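Local coordinates for uncharacterized protein (Bacillus thuringiensis serovar kurstaki, PDB 4XE7) that is a bacterial actin-like protein of the ParM type that probably polymerises into filaments which move plasmid copies apart before cell division, at residues A[22-27]-A[34-39]. Sequence-based numbering, arbitrary orientation.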
ATOM      1  N   ALA A  22       8.124   2.039   0.920  1.00 23.31           N
ATOM      2  CA  ALA A  22       8.284   1.208   2.085  1.00 27.72           C
ATOM      3  C   ALA A  22       6.906   1.147   2.715  1.00 24.39           C
ATOM      4  O   ALA A  22       6.324   2.184   3.022  1.00 31.58           O
ATOM      5  CB  ALA A  22       9.314   1.794   3.047  1.00 26.26           C
ATOM      6  N   LYS A  23       6.351  -0.041   2.878  1.00 24.91           N
ATOM      7  CA  LYS A  23       5.048  -0.126   3.532  1.00 23.15           C
ATOM      8  C   LYS A  23       5.180  -0.859   4.850  1.00 21.30           C
ATOM      9  O   LYS A  23       6.008  -1.748   4.983  1.00 21.25           O
ATOM     10  CB  LYS A  23       4.014  -0.813   2.638  1.00 25.96           C
ATOM     11  CG  LYS A  23       3.695  -0.029   1.393  1.00 22.45           C
ATOM     12  CD  LYS A  23       2.738  -0.782   0.499  1.00 31.07           C
ATOM     13  CE  LYS A  23       2.002   0.176  -0.444  1.00 29.67           C
ATOM     14  NZ  LYS A  23       0.993  -0.522  -1.279  1.00 35.97           N
ATOM     15  N   ILE A  24       4.377  -0.453   5.827  1.00 19.47           N
ATOM     16  CA  ILE A  24       4.327  -1.145   7.107  1.00 22.11           C
ATOM     17  C   ILE A  24       2.880  -1.383   7.508  1.00 20.22           C
ATOM     18  O   ILE A  24       2.008  -0.547   7.260  1.00 18.35           O
ATOM     19  CB  ILE A  24       5.048  -0.342   8.217  1.00 21.90           C
ATOM     20  CG1 ILE A  24       5.037  -1.087   9.549  1.00 19.57           C
ATOM     21  CG2 ILE A  24       4.389   1.021   8.423  1.00 29.14           C
ATOM     22  CD1 ILE A  24       5.800  -0.301  10.689  1.00 16.69           C
ATOM     23  N   SER A  25       2.627  -2.536   8.112  1.00 16.28           N
ATOM     24  CA  SER A  25       1.393  -2.772   8.837  1.00 22.99           C
ATOM     25  C   SER A  25       1.752  -3.188  10.263  1.00 24.50           C
ATOM     26  O   SER A  25       2.587  -4.066  10.453  1.00 20.92           O
ATOM     27  CB  SER A  25       0.545  -3.849   8.151  1.00 23.66           C
ATOM     28  OG  SER A  25      -0.021  -3.360   6.947  1.00 24.20           O
ATOM     29  N   PHE A  26       1.150  -2.566  11.271  1.00 21.06           N
ATOM     30  CA  PHE A  26       1.484  -2.956  12.641  1.00 18.14           C
ATOM     31  C   PHE A  26       0.254  -2.955  13.521  1.00 18.16           C
ATOM     32  O   PHE A  26      -0.802  -2.456  13.132  1.00 20.88           O
ATOM     33  CB  PHE A  26       2.556  -2.029  13.233  1.00 19.27           C
ATOM     34  CG  PHE A  26       2.105  -0.603  13.403  1.00 19.33           C
ATOM     35  CD1 PHE A  26       1.716  -0.122  14.647  1.00 31.62           C
ATOM     36  CD2 PHE A  26       2.065   0.257  12.318  1.00 21.22           C
ATOM     37  CE1 PHE A  26       1.297   1.204  14.812  1.00 20.87           C
ATOM     38  CE2 PHE A  26       1.640   1.581  12.475  1.00 20.57           C
ATOM     39  CZ  PHE A  26       1.263   2.047  13.721  1.00 23.66           C
ATOM     40  N   LEU A  27       0.378  -3.526  14.711  1.00 23.86           N
ATOM     41  CA  LEU A  27      -0.731  -3.489  15.652  1.00 19.87           C
ATOM     42  C   LEU A  27      -0.577  -2.275  16.554  1.00 20.26           C
ATOM     43  O   LEU A  27       0.459  -2.078  17.192  1.00 19.25           O
ATOM     44  CB  LEU A  27      -0.805  -4.780  16.462  1.00 19.89           C
ATOM     45  CG  LEU A  27      -1.140  -6.004  15.598  1.00 30.16           C
ATOM     46  CD1 LEU A  27      -1.147  -7.289  16.429  1.00 31.99           C
ATOM     47  CD2 LEU A  27      -2.506  -5.803  14.895  1.00 21.59           C
ATOM     48  N   GLU A  34      -2.714  -1.104  11.745  1.00 20.57           N
ATOM     49  CA  GLU A  34      -2.508   0.255  11.255  1.00 24.79           C
ATOM     50  C   GLU A  34      -1.413   0.246  10.176  1.00 28.70           C
ATOM     51  O   GLU A  34      -0.383  -0.404  10.336  1.00 21.92           O
ATOM     52  CB  GLU A  34      -2.135   1.178  12.424  1.00 19.84           C
ATOM     53  CG  GLU A  34      -2.122   2.649  12.099  1.00 27.93           C
ATOM     54  CD  GLU A  34      -2.211   3.524  13.347  1.00 29.69           C
ATOM     55  OE1 GLU A  34      -3.016   3.196  14.242  1.00 27.99           O
ATOM     56  OE2 GLU A  34      -1.460   4.516  13.446  1.00 30.57           O
ATOM     57  N   SER A  35      -1.643   0.943   9.071  1.00 20.50           N
ATOM     58  CA  SER A  35      -0.712   0.906   7.939  1.00 21.17           C
ATOM     59  C   SER A  35      -0.435   2.275   7.360  1.00 26.63           C
ATOM     60  O   SER A  35      -1.325   3.149   7.321  1.00 20.63           O
ATOM     61  CB  SER A  35      -1.249   0.016   6.819  1.00 16.91           C
ATOM     62  OG  SER A  35      -1.421  -1.312   7.264  1.00 23.32           O
ATOM     63  N   PHE A  36       0.807   2.453   6.911  1.00 23.50           N
ATOM     64  CA  PHE A  36       1.168   3.596   6.078  1.00 21.86           C
ATOM     65  C   PHE A  36       2.325   3.227   5.149  1.00 29.20           C
ATOM     66  O   PHE A  36       2.936   2.155   5.275  1.00 20.23           O
ATOM     67  CB  PHE A  36       1.522   4.818   6.930  1.00 26.84           C
ATOM     68  CG  PHE A  36       2.682   4.607   7.871  1.00 24.49           C
ATOM     69  CD1 PHE A  36       2.464   4.201   9.181  1.00 18.16           C
ATOM     70  CD2 PHE A  36       3.990   4.828   7.446  1.00 21.82           C
ATOM     71  CE1 PHE A  36       3.527   4.012  10.052  1.00 24.98           C
ATOM     72  CE2 PHE A  36       5.066   4.660   8.319  1.00 17.19           C
ATOM     73  CZ  PHE A  36       4.827   4.232   9.620  1.00 23.63           C
ATOM     74  N   ALA A  37       2.603   4.119   4.207  1.00 26.91           N
ATOM     75  CA  ALA A  37       3.651   3.926   3.222  1.00 25.34           C
ATOM     76  C   ALA A  37       4.609   5.113   3.234  1.00 28.46           C
ATOM     77  O   ALA A  37       4.186   6.265   3.302  1.00 30.18           O
ATOM     78  CB  ALA A  37       3.061   3.761   1.851  1.00 18.56           C
ATOM     79  N   ILE A  38       5.898   4.826   3.156  1.00 22.74           N
ATOM     80  CA  ILE A  38       6.893   5.878   3.000  1.00 22.87           C
ATOM     81  C   ILE A  38       7.557   5.702   1.645  1.00 21.99           C
ATOM     82  O   ILE A  38       8.147   4.658   1.378  1.00 25.67           O
ATOM     83  CB  ILE A  38       7.946   5.840   4.126  1.00 26.67           C
ATOM     84  CG1 ILE A  38       7.263   6.008   5.489  1.00 23.89           C
ATOM     85  CG2 ILE A  38       8.981   6.945   3.929  1.00 23.78           C
ATOM     86  CD1 ILE A  38       8.228   6.061   6.697  1.00 24.71           C
ATOM     87  N   PRO A  39       7.454   6.716   0.770  1.00 27.59           N
ATOM     88  CA  PRO A  39       8.088   6.547  -0.542  1.00 28.19           C
ATOM     89  C   PRO A  39       9.606   6.348  -0.405  1.00 27.59           C
ATOM     90  O   PRO A  39      10.277   6.934   0.470  1.00 22.25           O
ATOM     91  CB  PRO A  39       7.759   7.854  -1.277  1.00 32.33           C
ATOM     92  CG  PRO A  39       6.631   8.487  -0.492  1.00 31.42           C
ATOM     93  CD  PRO A  39       6.811   8.035   0.922  1.00 28.38           C
TER
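Glu34 pairs with Phe26 at the loop end of a beta hairpin of strands 21-27 and 33-45, the second and third strands of the chain, in the mixed sheet of an actin-like domain; the two segments run nearly antiparallel. Reciprocal backbone bonds join this pair, Glu34 N to Phe26 O at 2.7 Å and Phe26 N to Glu34 O at 2.8 Å. On the face of the sheet that carries Phe26 and Phe36, Glu34 CB lies over one face of the Phe26 ring, offset toward its rim, 4.0 Å from the centroid. With CG anti to the backbone N, the glutamate chain runs out alongside the ring, and its carboxylate is turned 54° from the ring plane; OE2 makes a salt bridge with Arg140 NH1 and OE1 a hydrogen bond with Asn28 ND2. Ser35 faces Ser25 in a non-hydrogen-bonded pair on the other side of the sheet, where their OG atoms lie 2.5 Å apart in a short hydrogen bond; Ser25 OG also bonds Ser404 OG. At Phe36 the side chains return to the Phe26 side. Its ring takes Ile24 CG2 almost squarely over the centre, 3.5 Å from the centroid and 13° off the normal, a CH-pi contact, while Phe36 CE1 approaches Phe26 CE2 at 3.9 Å. Helix 123-140 packs against both phenylalanines. Ala37, again on the serine side, places CB 3.9 Å from Lys23 CG; beyond this point the lysine chain leads away to Tyr401, by cation-pi, and the Ala400 carbonyl. Ile38 closes the ladder with Ala22: Ala22 N reaches Ile38 O nearly straight, although the donor is tilted 27° from the carbonyl plane.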